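Local coordinates for protein rRNA N-glycosidase (PDB 3CTK) that belongs to the ribosome-inactivating protein family, here a single chain of mixed alpha and beta structure, at residues C212-L221 with V230-S238; D68-D76 with V85-A94. One frame throughout, in Å; residues are numbered along the deposited sequence.

The two contacts are both antiparallel beta hairpins, but they belong to different sheets. Contact 2 comes first along the chain and closes before contact 1 opens. It pairs strands 70-78 and 81-88 inside the six-stranded mixed sheet, and its centre lies about 12 Å from the centre of the chain. Contact 1 pairs strands 214-222 and 228-233, a separate two-stranded sheet, and sits about 24 Å out. Their centres are about 33 Å apart on opposite sides of the chain's centre, and their nearest atoms are about 15 Å apart. One hairpin thus supplies two neighbouring strands of the main sheet in a buried contact, while the other forms a partly exposed outlying unit after the long helices.

Contact 1. Residues C212-L221 with V230-S238; sequences CTTINPALQL and VVNKVSQIS
Leu-219 and Val-231 face each other as the antiparallel hydrogen-bonded pair of a beta hairpin. Leu-219 N gives to Val-231 O at 2.9 Å, and Val-231 N returns a nearly straight bond to Leu-219 O. The chain turns a corner at Asn-216 and Pro-217, with a cis peptide before the proline. Before the corner, Ile-215 N reaches Asn-232 O at 2.9 Å, from well above the carbonyl plane (63°). Val-234 N binds Thr-213 O, and Lys-233 CA adds a CH...O contact to that oxygen at 3.2 Å.

The apolar contacts gather round Ile-215. Its CG1 stands anti to the carbonyl carbon (chi1 -71°) and carries CD1 to Val-231 CG1 at 4.1 Å and to Ile-237 CG2. CG1 itself meets Val-234 CG2, with the two side chains crossing at about a right angle. The two branches of Val-231 are shared out: CG1 goes to Ile-215, while CG2 touches Leu-221 CD1 at 4.0 Å. The same Leu-221 methyl also meets Ile-237 CD1. On the other face, Val-230 CG1 packs on Ala-218 CB, and its CG2 lies 3.4 Å from Gln-220 NE2. The Gln-220 and Val-230 side chains lie side by side, pointing the same way.

Helix 198-208 packs against the hairpin: Ala-204 touches Ile-215 and Leu-219, and Ser-208 touches Val-234. The disulfide from Cys-212 to Cys-32 ties the residues just before strand 214-222 to the N-terminal part of the chain.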
ATOM      1  N   CYS A 212      18.004   0.416  20.785  1.00  9.00           N
ATOM      2  CA  CYS A 212      17.159   1.301  19.996  1.00  7.60           C
ATOM      3  C   CYS A 212      17.529   2.774  20.007  1.00  7.11           C
ATOM      4  O   CYS A 212      16.677   3.640  20.212  1.00  6.85           O
ATOM      5  CB  CYS A 212      15.699   1.141  20.432  1.00  8.97           C
ATOM      6  SG  CYS A 212      15.013  -0.509  20.072  1.00 11.74           S
ATOM      7  N   THR A 213      18.804   3.060  19.790  1.00  8.16           N
ATOM      8  CA  THR A 213      19.255   4.437  19.729  1.00  7.30           C
ATOM      9  C   THR A 213      20.047   4.615  18.442  1.00  8.18           C
ATOM     10  O   THR A 213      19.522   5.106  17.442  1.00 10.40           O
ATOM     11  CB  THR A 213      20.136   4.822  20.943  1.00  8.60           C
ATOM     12  OG1 THR A 213      21.219   3.896  21.070  1.00  9.64           O
ATOM     13  CG2 THR A 213      19.313   4.813  22.220  1.00  9.74           C
ATOM     14  N   THR A 214      21.298   4.181  18.459  1.00  7.63           N
ATOM     15  CA  THR A 214      22.176   4.316  17.302  1.00  9.46           C
ATOM     16  C   THR A 214      21.847   3.432  16.099  1.00  7.28           C
ATOM     17  O   THR A 214      21.565   2.239  16.241  1.00  6.81           O
ATOM     18  CB  THR A 214      23.638   4.045  17.709  1.00 10.60           C
ATOM     19  OG1 THR A 214      24.009   4.950  18.756  1.00 15.30           O
ATOM     20  CG2 THR A 214      24.577   4.251  16.524  1.00 12.88           C
ATOM     21  N   ILE A 215      21.891   4.042  14.917  1.00  7.89           N
ATOM     22  CA  ILE A 215      21.654   3.353  13.646  1.00  6.52           C
ATOM     23  C   ILE A 215      22.951   3.503  12.854  1.00  6.16           C
ATOM     24  O   ILE A 215      23.289   4.605  12.412  1.00  6.53           O
ATOM     25  CB  ILE A 215      20.498   3.998  12.834  1.00  6.34           C
ATOM     26  CG1 ILE A 215      19.153   3.703  13.506  1.00  5.09           C
ATOM     27  CG2 ILE A 215      20.504   3.458  11.399  1.00  6.92           C
ATOM     28  CD1 ILE A 215      17.954   4.329  12.798  1.00  5.24           C
ATOM     29  N   ASN A 216      23.678   2.401  12.691  1.00  5.79           N
ATOM     30  CA  ASN A 216      24.947   2.422  11.970  1.00  6.31           C
ATOM     31  C   ASN A 216      25.155   1.138  11.166  1.00  6.53           C
ATOM     32  O   ASN A 216      25.016   0.043  11.703  1.00  6.66           O
ATOM     33  CB  ASN A 216      26.099   2.588  12.966  1.00  6.17           C
ATOM     34  CG  ASN A 216      27.425   2.830  12.284  1.00  5.37           C
ATOM     35  OD1 ASN A 216      27.579   3.791  11.535  1.00  5.90           O
ATOM     36  ND2 ASN A 216      28.391   1.961  12.541  1.00  8.28           N
ATOM     37  N   PRO A 217      25.480   1.253   9.863  1.00  7.51           N
ATOM     38  CA  PRO A 217      25.672   2.474   9.069  1.00  6.73           C
ATOM     39  C   PRO A 217      24.399   3.307   9.045  1.00  7.19           C
ATOM     40  O   PRO A 217      23.302   2.782   9.239  1.00  7.24           O
ATOM     41  CB  PRO A 217      26.014   1.939   7.680  1.00  7.48           C
ATOM     42  CG  PRO A 217      26.657   0.617   7.974  1.00 11.15           C
ATOM     43  CD  PRO A 217      25.758   0.061   9.043  1.00  9.32           C
ATOM     44  N   ALA A 218      24.546   4.601   8.785  1.00  6.89           N
ATOM     45  CA  ALA A 218      23.405   5.507   8.752  1.00  7.87           C
ATOM     46  C   ALA A 218      22.526   5.345   7.513  1.00  8.07           C
ATOM     47  O   ALA A 218      22.989   4.917   6.458  1.00 10.61           O
ATOM     48  CB  ALA A 218      23.898   6.948   8.845  1.00  8.05           C
ATOM     49  N   LEU A 219      21.250   5.689   7.653  1.00  7.93           N
ATOM     50  CA  LEU A 219      20.313   5.627   6.533  1.00  7.95           C
ATOM     51  C   LEU A 219      20.457   6.930   5.758  1.00  9.67           C
ATOM     52  O   LEU A 219      20.412   8.011   6.344  1.00 10.30           O
ATOM     53  CB  LEU A 219      18.879   5.501   7.038  1.00  7.22           C
ATOM     54  CG  LEU A 219      18.481   4.168   7.673  1.00  6.61           C
ATOM     55  CD1 LEU A 219      17.216   4.367   8.497  1.00  8.22           C
ATOM     56  CD2 LEU A 219      18.266   3.117   6.585  1.00  8.54           C
ATOM     57  N   GLN A 220      20.640   6.826   4.447  1.00  9.22           N
ATOM     58  CA  GLN A 220      20.789   8.007   3.602  1.00 10.65           C
ATOM     59  C   GLN A 220      19.433   8.275   2.961  1.00 10.86           C
ATOM     60  O   GLN A 220      19.126   7.742   1.895  1.00 13.35           O
ATOM     61  CB  GLN A 220      21.846   7.745   2.524  1.00 10.90           C
ATOM     62  CG  GLN A 220      23.113   7.089   3.060  1.00 13.46           C
ATOM     63  CD  GLN A 220      23.875   7.974   4.027  1.00 14.09           C
ATOM     64  OE1 GLN A 220      24.605   7.485   4.893  1.00 17.10           O
ATOM     65  NE2 GLN A 220      23.722   9.281   3.877  1.00 13.86           N
ATOM     66  N   LEU A 221      18.624   9.101   3.620  1.00 11.08           N
ATOM     67  CA  LEU A 221      17.286   9.416   3.137  1.00 10.13           C
ATOM     68  C   LEU A 221      17.167  10.808   2.515  1.00 11.74           C
ATOM     69  O   LEU A 221      18.168  11.509   2.348  1.00 10.38           O
ATOM     70  CB  LEU A 221      16.285   9.243   4.286  1.00 10.08           C
ATOM     71  CG  LEU A 221      16.355   7.842   4.921  1.00 10.94           C
ATOM     72  CD1 LEU A 221      15.363   7.724   6.072  1.00  9.40           C
ATOM     73  CD2 LEU A 221      16.064   6.788   3.857  1.00 10.63           C
ATOM     74  N   VAL A 230      20.284  12.493   6.589  1.00 13.67           N
ATOM     75  CA  VAL A 230      21.037  11.376   7.154  1.00 12.35           C
ATOM     76  C   VAL A 230      20.523  10.993   8.535  1.00 11.79           C
ATOM     77  O   VAL A 230      20.563  11.787   9.477  1.00 12.11           O
ATOM     78  CB  VAL A 230      22.539  11.712   7.234  1.00 14.15           C
ATOM     79  CG1 VAL A 230      23.305  10.566   7.874  1.00 14.16           C
ATOM     80  CG2 VAL A 230      23.071  11.983   5.836  1.00 15.57           C
ATOM     81  N   VAL A 231      20.048   9.758   8.645  1.00  9.05           N
ATOM     82  CA  VAL A 231      19.489   9.249   9.888  1.00  9.17           C
ATOM     83  C   VAL A 231      20.410   8.258  10.592  1.00  8.82           C
ATOM     84  O   VAL A 231      20.725   7.203  10.046  1.00  8.96           O
ATOM     85  CB  VAL A 231      18.127   8.564   9.614  1.00  7.94           C
ATOM     86  CG1 VAL A 231      17.593   7.912  10.883  1.00  8.87           C
ATOM     87  CG2 VAL A 231      17.140   9.591   9.079  1.00  7.55           C
ATOM     88  N   ASN A 232      20.837   8.603  11.806  1.00  8.15           N
ATOM     89  CA  ASN A 232      21.702   7.723  12.583  1.00  7.91           C
ATOM     90  C   ASN A 232      21.126   7.462  13.973  1.00  8.05           C
ATOM     91  O   ASN A 232      21.812   6.951  14.858  1.00  7.96           O
ATOM     92  CB  ASN A 232      23.120   8.304  12.703  1.00  9.45           C
ATOM     93  CG  ASN A 232      23.141   9.719  13.253  1.00 10.55           C
ATOM     94  OD1 ASN A 232      22.252  10.130  13.998  1.00  9.39           O
ATOM     95  ND2 ASN A 232      24.179  10.466  12.901  1.00 14.17           N
ATOM     96  N   LYS A 233      19.855   7.809  14.151  1.00  9.60           N
ATOM     97  CA  LYS A 233      19.166   7.613  15.423  1.00 11.14           C
ATOM     98  C   LYS A 233      17.714   7.204  15.213  1.00  9.55           C
ATOM     99  O   LYS A 233      17.005   7.796  14.405  1.00  8.41           O
ATOM    100  CB  LYS A 233      19.229   8.891  16.257  1.00 13.77           C
ATOM    101  CG  LYS A 233      20.454   8.976  17.150  1.00 20.98           C
ATOM    102  CD  LYS A 233      20.684  10.381  17.698  1.00 25.55           C
ATOM    103  CE  LYS A 233      19.391  11.080  18.103  1.00 29.05           C
ATOM    104  NZ  LYS A 233      18.642  11.603  16.917  1.00 31.93           N
ATOM    105  N   VAL A 234      17.278   6.185  15.946  1.00  9.79           N
ATOM    106  CA  VAL A 234      15.911   5.699  15.831  1.00  9.60           C
ATOM    107  C   VAL A 234      14.897   6.820  16.042  1.00  9.78           C
ATOM    108  O   VAL A 234      13.907   6.907  15.322  1.00  8.96           O
ATOM    109  CB  VAL A 234      15.630   4.572  16.855  1.00  9.23           C
ATOM    110  CG1 VAL A 234      14.175   4.132  16.757  1.00 10.83           C
ATOM    111  CG2 VAL A 234      16.550   3.390  16.592  1.00  8.75           C
ATOM    112  N   SER A 235      15.154   7.684  17.021  1.00 10.13           N
ATOM    113  CA  SER A 235      14.244   8.789  17.329  1.00 10.42           C
ATOM    114  C   SER A 235      14.020   9.748  16.163  1.00 10.53           C
ATOM    115  O   SER A 235      13.027  10.480  16.130  1.00 10.73           O
ATOM    116  CB  SER A 235      14.758   9.574  18.541  1.00 11.16           C
ATOM    117  OG  SER A 235      16.040  10.127  18.296  1.00 12.31           O
ATOM    118  N   GLN A 236      14.938   9.744  15.205  1.00  9.55           N
ATOM    119  CA  GLN A 236      14.825  10.617  14.047  1.00 10.51           C
ATOM    120  C   GLN A 236      13.844  10.091  13.005  1.00 10.37           C
ATOM    121  O   GLN A 236      13.215  10.866  12.284  1.00 11.21           O
ATOM    122  CB  GLN A 236      16.199  10.796  13.396  1.00 12.32           C
ATOM    123  CG  GLN A 236      17.198  11.531  14.272  1.00 14.92           C
ATOM    124  CD  GLN A 236      18.626  11.416  13.773  1.00 18.10           C
ATOM    125  OE1 GLN A 236      19.532  12.060  14.304  1.00 23.49           O
ATOM    126  NE2 GLN A 236      18.838  10.587  12.761  1.00 14.12           N
ATOM    127  N   ILE A 237      13.695   8.775  12.936  1.00  8.95           N
ATOM    128  CA  ILE A 237      12.825   8.178  11.931  1.00  8.67           C
ATOM    129  C   ILE A 237      11.586   7.465  12.489  1.00  8.79           C
ATOM    130  O   ILE A 237      10.601   7.274  11.777  1.00  7.24           O
ATOM    131  CB  ILE A 237      13.663   7.205  11.041  1.00  7.66           C
ATOM    132  CG1 ILE A 237      12.797   6.590   9.939  1.00 10.61           C
ATOM    133  CG2 ILE A 237      14.299   6.131  11.900  1.00  7.80           C
ATOM    134  CD1 ILE A 237      12.369   7.574   8.875  1.00 10.50           C
ATOM    135  N   SER A 238      11.620   7.087  13.762  1.00  8.27           N
ATOM    136  CA  SER A 238      10.492   6.389  14.366  1.00  8.50           C
ATOM    137  C   SER A 238       9.147   7.119  14.230  1.00  8.95           C
ATOM    138  O   SER A 238       8.115   6.480  14.024  1.00  8.56           O
ATOM    139  CB  SER A 238      10.781   6.092  15.846  0.50  8.88           C
ATOM    140  OG  SER A 238      11.030   7.277  16.580  0.50  9.25           O
TER

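Contact 2. Residues D68-D76 with V85-A94; sequences DVYVVGYQD and VFLDKVPTVA
Tyr-74 and Val-85 form the antiparallel hydrogen-bonded pair of a beta hairpin in the main mixed sheet. Tyr-74 N gives to Val-85 O at 2.9 Å. Val-85 N answers to Tyr-74 O. Val-85 CB lies over one face of the tyrosine ring in a CH-pi contact, 3.8 Å from the centroid. The ring gets there because CG stands between the backbone N and the carbonyl carbon (chi1 62°). Gly-73 and Phe-86 form the adjoining non-hydrogen-bonded pair, their CA atoms 4.2 Å apart; Gly-73 CA comes to 3.1 Å from Val-85 O.

Next along, Val-72 CB packs on Val-90 CG1 at 3.8 Å. Its CG1 and CG2 meet Pro-91 CD and Ala-94 CB, which joins the strand to the start of helix 92-97.

Strands 59-65 and 105-108 flank the hairpin, with backbone hydrogen bonds between Val-72 and Ala-63 and between Phe-86 and Val-106. Phe-155 and Phe-156 of helix 149-168 meet the Tyr-74 ring, Phe-155 edge-to-face. Asp-76 turns to a salt bridge with Arg-83. Val-72 O accepts from Leu-87 N at 3.1 Å, the donor tilted 31° from the carbonyl plane, and also touches Val-90 CG1 at 3.5 Å.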
ATOM      1  N   ASP A  68       4.250  -8.641   3.611  1.00  6.80           N
ATOM      2  CA  ASP A  68       5.004  -7.510   3.076  1.00  6.71           C
ATOM      3  C   ASP A  68       4.170  -6.295   2.664  1.00  6.22           C
ATOM      4  O   ASP A  68       4.705  -5.333   2.109  1.00  6.59           O
ATOM      5  CB  ASP A  68       5.837  -7.974   1.875  1.00  7.44           C
ATOM      6  CG  ASP A  68       5.007  -8.728   0.842  1.00 10.07           C
ATOM      7  OD1 ASP A  68       3.773  -8.534   0.815  1.00  7.58           O
ATOM      8  OD2 ASP A  68       5.590  -9.505   0.051  1.00  9.62           O
ATOM      9  N   VAL A  69       2.871  -6.344   2.947  1.00  5.07           N
ATOM     10  CA  VAL A  69       1.930  -5.274   2.610  1.00  6.14           C
ATOM     11  C   VAL A  69       1.851  -5.009   1.095  1.00  6.78           C
ATOM     12  O   VAL A  69       1.525  -3.904   0.667  1.00  7.27           O
ATOM     13  CB  VAL A  69       2.276  -3.944   3.346  1.00  5.44           C
ATOM     14  CG1 VAL A  69       1.020  -3.073   3.471  1.00  5.86           C
ATOM     15  CG2 VAL A  69       2.852  -4.239   4.723  1.00  7.93           C
ATOM     16  N   TYR A  70       2.138  -6.028   0.287  1.00  7.75           N
ATOM     17  CA  TYR A  70       2.066  -5.893  -1.169  1.00  7.02           C
ATOM     18  C   TYR A  70       0.637  -6.118  -1.659  1.00  7.51           C
ATOM     19  O   TYR A  70      -0.016  -7.074  -1.246  1.00  5.58           O
ATOM     20  CB  TYR A  70       2.928  -6.943  -1.881  1.00  9.14           C
ATOM     21  CG  TYR A  70       4.426  -6.746  -1.860  1.00 12.42           C
ATOM     22  CD1 TYR A  70       5.251  -7.557  -2.646  1.00 13.90           C
ATOM     23  CD2 TYR A  70       5.026  -5.780  -1.056  1.00 12.33           C
ATOM     24  CE1 TYR A  70       6.630  -7.413  -2.632  1.00 16.01           C
ATOM     25  CE2 TYR A  70       6.415  -5.627  -1.033  1.00 15.50           C
ATOM     26  CZ  TYR A  70       7.207  -6.449  -1.825  1.00 16.67           C
ATOM     27  OH  TYR A  70       8.575  -6.319  -1.811  1.00 19.62           O
ATOM     28  N   VAL A  71       0.154  -5.247  -2.537  1.00  5.87           N
ATOM     29  CA  VAL A  71      -1.170  -5.440  -3.116  1.00  5.04           C
ATOM     30  C   VAL A  71      -0.919  -6.504  -4.187  1.00  5.25           C
ATOM     31  O   VAL A  71       0.038  -6.389  -4.956  1.00  4.72           O
ATOM     32  CB  VAL A  71      -1.698  -4.143  -3.771  1.00  6.83           C
ATOM     33  CG1 VAL A  71      -2.880  -4.456  -4.690  1.00  7.06           C
ATOM     34  CG2 VAL A  71      -2.138  -3.163  -2.689  1.00  5.66           C
ATOM     35  N   VAL A  72      -1.743  -7.547  -4.227  1.00  4.50           N
ATOM     36  CA  VAL A  72      -1.553  -8.612  -5.212  1.00  4.13           C
ATOM     37  C   VAL A  72      -2.646  -8.655  -6.281  1.00  4.49           C
ATOM     38  O   VAL A  72      -2.478  -9.292  -7.323  1.00  4.16           O
ATOM     39  CB  VAL A  72      -1.459 -10.004  -4.530  1.00  4.10           C
ATOM     40  CG1 VAL A  72      -0.230 -10.064  -3.633  1.00  5.98           C
ATOM     41  CG2 VAL A  72      -2.716 -10.280  -3.723  1.00  4.30           C
ATOM     42  N   GLY A  73      -3.756  -7.967  -6.027  1.00  3.58           N
ATOM     43  CA  GLY A  73      -4.844  -7.953  -6.988  1.00  2.52           C
ATOM     44  C   GLY A  73      -6.112  -7.410  -6.368  1.00  3.17           C
ATOM     45  O   GLY A  73      -6.097  -6.924  -5.238  1.00  3.78           O
ATOM     46  N   TYR A  74      -7.213  -7.477  -7.105  1.00  2.67           N
ATOM     47  CA  TYR A  74      -8.485  -6.988  -6.597  1.00  2.93           C
ATOM     48  C   TYR A  74      -9.639  -7.691  -7.281  1.00  5.27           C
ATOM     49  O   TYR A  74      -9.456  -8.398  -8.273  1.00  6.81           O
ATOM     50  CB  TYR A  74      -8.620  -5.478  -6.833  1.00  3.25           C
ATOM     51  CG  TYR A  74      -8.603  -5.077  -8.297  1.00  4.19           C
ATOM     52  CD1 TYR A  74      -7.401  -4.816  -8.956  1.00  4.73           C
ATOM     53  CD2 TYR A  74      -9.791  -4.989  -9.031  1.00  4.16           C
ATOM     54  CE1 TYR A  74      -7.377  -4.478 -10.309  1.00  5.55           C
ATOM     55  CE2 TYR A  74      -9.778  -4.653 -10.389  1.00  6.57           C
ATOM     56  CZ  TYR A  74      -8.568  -4.399 -11.020  1.00  6.61           C
ATOM     57  OH  TYR A  74      -8.545  -4.080 -12.361  1.00  6.59           O
ATOM     58  N   GLN A  75     -10.831  -7.503  -6.735  1.00  5.19           N
ATOM     59  CA  GLN A  75     -12.026  -8.089  -7.315  1.00  5.48           C
ATOM     60  C   GLN A  75     -13.004  -6.957  -7.592  1.00  6.58           C
ATOM     61  O   GLN A  75     -13.287  -6.139  -6.714  1.00  7.27           O
ATOM     62  CB  GLN A  75     -12.659  -9.092  -6.351  1.00  6.12           C
ATOM     63  CG  GLN A  75     -13.927  -9.752  -6.885  1.00  7.60           C
ATOM     64  CD  GLN A  75     -14.610 -10.616  -5.846  1.00 11.81           C
ATOM     65  OE1 GLN A  75     -14.200 -11.749  -5.593  1.00 12.37           O
ATOM     66  NE2 GLN A  75     -15.652 -10.077  -5.224  1.00 11.59           N
ATOM     67  N   ASP A  76     -13.491  -6.887  -8.824  1.00  7.20           N
ATOM     68  CA  ASP A  76     -14.462  -5.866  -9.187  1.00  9.33           C
ATOM     69  C   ASP A  76     -15.626  -6.595  -9.846  1.00  9.50           C
ATOM     70  O   ASP A  76     -15.907  -7.747  -9.497  1.00  7.54           O
ATOM     71  CB  ASP A  76     -13.831  -4.813 -10.120  1.00  9.34           C
ATOM     72  CG  ASP A  76     -13.589  -5.321 -11.534  1.00 12.33           C
ATOM     73  OD1 ASP A  76     -13.312  -6.524 -11.723  1.00 12.32           O
ATOM     74  OD2 ASP A  76     -13.658  -4.490 -12.463  1.00 12.26           O
ATOM     75  N   VAL A  85      -8.788  -9.834 -10.658  1.00  3.25           N
ATOM     76  CA  VAL A  85      -7.702  -9.295 -11.457  1.00  3.33           C
ATOM     77  C   VAL A  85      -6.425  -9.386 -10.636  1.00  5.34           C
ATOM     78  O   VAL A  85      -6.338  -8.831  -9.537  1.00  5.83           O
ATOM     79  CB  VAL A  85      -7.979  -7.822 -11.833  1.00  2.92           C
ATOM     80  CG1 VAL A  85      -6.846  -7.265 -12.685  1.00  4.72           C
ATOM     81  CG2 VAL A  85      -9.311  -7.729 -12.573  1.00  4.41           C
ATOM     82  N   PHE A  86      -5.433 -10.094 -11.166  1.00  4.99           N
ATOM     83  CA  PHE A  86      -4.170 -10.261 -10.456  1.00  5.62           C
ATOM     84  C   PHE A  86      -2.982  -9.665 -11.185  1.00  5.18           C
ATOM     85  O   PHE A  86      -2.915  -9.684 -12.411  1.00  6.09           O
ATOM     86  CB  PHE A  86      -3.864 -11.744 -10.232  1.00  5.42           C
ATOM     87  CG  PHE A  86      -4.847 -12.452  -9.343  1.00  6.06           C
ATOM     88  CD1 PHE A  86      -5.829 -13.272  -9.887  1.00  5.18           C
ATOM     89  CD2 PHE A  86      -4.766 -12.326  -7.956  1.00  5.90           C
ATOM     90  CE1 PHE A  86      -6.717 -13.963  -9.065  1.00  6.57           C
ATOM     91  CE2 PHE A  86      -5.650 -13.011  -7.124  1.00  6.29           C
ATOM     92  CZ  PHE A  86      -6.626 -13.832  -7.680  1.00  6.49           C
ATOM     93  N   LEU A  87      -2.036  -9.144 -10.414  1.00  5.18           N
ATOM     94  CA  LEU A  87      -0.811  -8.607 -10.982  1.00  5.32           C
ATOM     95  C   LEU A  87       0.013  -9.840 -11.338  1.00  6.46           C
ATOM     96  O   LEU A  87      -0.230 -10.925 -10.806  1.00  6.30           O
ATOM     97  CB  LEU A  87      -0.069  -7.767  -9.939  1.00  6.27           C
ATOM     98  CG  LEU A  87      -0.654  -6.383  -9.664  1.00  6.27           C
ATOM     99  CD1 LEU A  87      -0.167  -5.863  -8.316  1.00  5.99           C
ATOM    100  CD2 LEU A  87      -0.251  -5.444 -10.797  1.00  7.13           C
ATOM    101  N   ASP A  88       0.974  -9.692 -12.242  1.00  5.11           N
ATOM    102  CA  ASP A  88       1.810 -10.823 -12.618  1.00  8.22           C
ATOM    103  C   ASP A  88       2.842 -11.047 -11.514  1.00  8.89           C
ATOM    104  O   ASP A  88       3.141 -10.140 -10.732  1.00  7.55           O
ATOM    105  CB  ASP A  88       2.506 -10.535 -13.959  1.00  9.39           C
ATOM    106  CG  ASP A  88       3.251 -11.745 -14.514  1.00 12.15           C
ATOM    107  OD1 ASP A  88       2.798 -12.892 -14.298  1.00 12.08           O
ATOM    108  OD2 ASP A  88       4.285 -11.543 -15.187  1.00 13.45           O
ATOM    109  N   LYS A  89       3.355 -12.269 -11.430  1.00  9.73           N
ATOM    110  CA  LYS A  89       4.381 -12.614 -10.449  1.00 10.92           C
ATOM    111  C   LYS A  89       3.974 -12.561  -8.974  1.00 10.74           C
ATOM    112  O   LYS A  89       4.823 -12.334  -8.111  1.00 11.71           O
ATOM    113  CB  LYS A  89       5.608 -11.719 -10.650  1.00 14.69           C
ATOM    114  CG  LYS A  89       6.067 -11.592 -12.095  1.00 16.97           C
ATOM    115  CD  LYS A  89       6.408 -12.940 -12.709  1.00 20.79           C
ATOM    116  CE  LYS A  89       6.921 -12.769 -14.135  1.00 22.61           C
ATOM    117  NZ  LYS A  89       7.195 -14.078 -14.792  1.00 25.99           N
ATOM    118  N   VAL A  90       2.694 -12.759  -8.673  1.00  8.43           N
ATOM    119  CA  VAL A  90       2.264 -12.758  -7.278  1.00  8.20           C
ATOM    120  C   VAL A  90       2.398 -14.187  -6.742  1.00 10.04           C
ATOM    121  O   VAL A  90       2.531 -15.138  -7.517  1.00  8.71           O
ATOM    122  CB  VAL A  90       0.798 -12.270  -7.127  1.00  7.91           C
ATOM    123  CG1 VAL A  90       0.696 -10.809  -7.546  1.00  7.72           C
ATOM    124  CG2 VAL A  90      -0.138 -13.136  -7.958  1.00  7.17           C
ATOM    125  N   PRO A  91       2.382 -14.357  -5.410  1.00 10.29           N
ATOM    126  CA  PRO A  91       2.507 -15.702  -4.835  1.00 10.23           C
ATOM    127  C   PRO A  91       1.454 -16.659  -5.387  1.00 10.02           C
ATOM    128  O   PRO A  91       0.321 -16.259  -5.650  1.00  8.82           O
ATOM    129  CB  PRO A  91       2.323 -15.457  -3.340  1.00 10.51           C
ATOM    130  CG  PRO A  91       2.865 -14.070  -3.155  1.00 11.54           C
ATOM    131  CD  PRO A  91       2.293 -13.337  -4.349  1.00  9.57           C
ATOM    132  N   THR A  92       1.826 -17.924  -5.558  1.00  8.82           N
ATOM    133  CA  THR A  92       0.881 -18.910  -6.068  1.00  9.99           C
ATOM    134  C   THR A  92      -0.329 -18.993  -5.138  1.00 10.14           C
ATOM    135  O   THR A  92      -1.454 -19.196  -5.592  1.00 10.72           O
ATOM    136  CB  THR A  92       1.529 -20.305  -6.176  1.00 12.35           C
ATOM    137  OG1 THR A  92       2.642 -20.241  -7.077  1.00 13.50           O
ATOM    138  CG2 THR A  92       0.525 -21.322  -6.700  1.00 13.15           C
ATOM    139  N   VAL A  93      -0.100 -18.813  -3.840  1.00  9.05           N
ATOM    140  CA  VAL A  93      -1.194 -18.875  -2.879  1.00  9.02           C
ATOM    141  C   VAL A  93      -2.235 -17.788  -3.159  1.00  7.66           C
ATOM    142  O   VAL A  93      -3.408 -17.943  -2.821  1.00  8.39           O
ATOM    143  CB  VAL A  93      -0.676 -18.734  -1.420  1.00 11.16           C
ATOM    144  CG1 VAL A  93       0.034 -17.402  -1.235  1.00 12.29           C
ATOM    145  CG2 VAL A  93      -1.833 -18.865  -0.442  1.00 12.74           C
ATOM    146  N   ALA A  94      -1.803 -16.691  -3.776  1.00  7.48           N
ATOM    147  CA  ALA A  94      -2.710 -15.590  -4.096  1.00  7.09           C
ATOM    148  C   ALA A  94      -3.711 -15.989  -5.183  1.00  7.61           C
ATOM    149  O   ALA A  94      -4.922 -15.846  -5.014  1.00  6.28           O
ATOM    150  CB  ALA A  94      -1.915 -14.366  -4.547  1.00  7.47           C
TER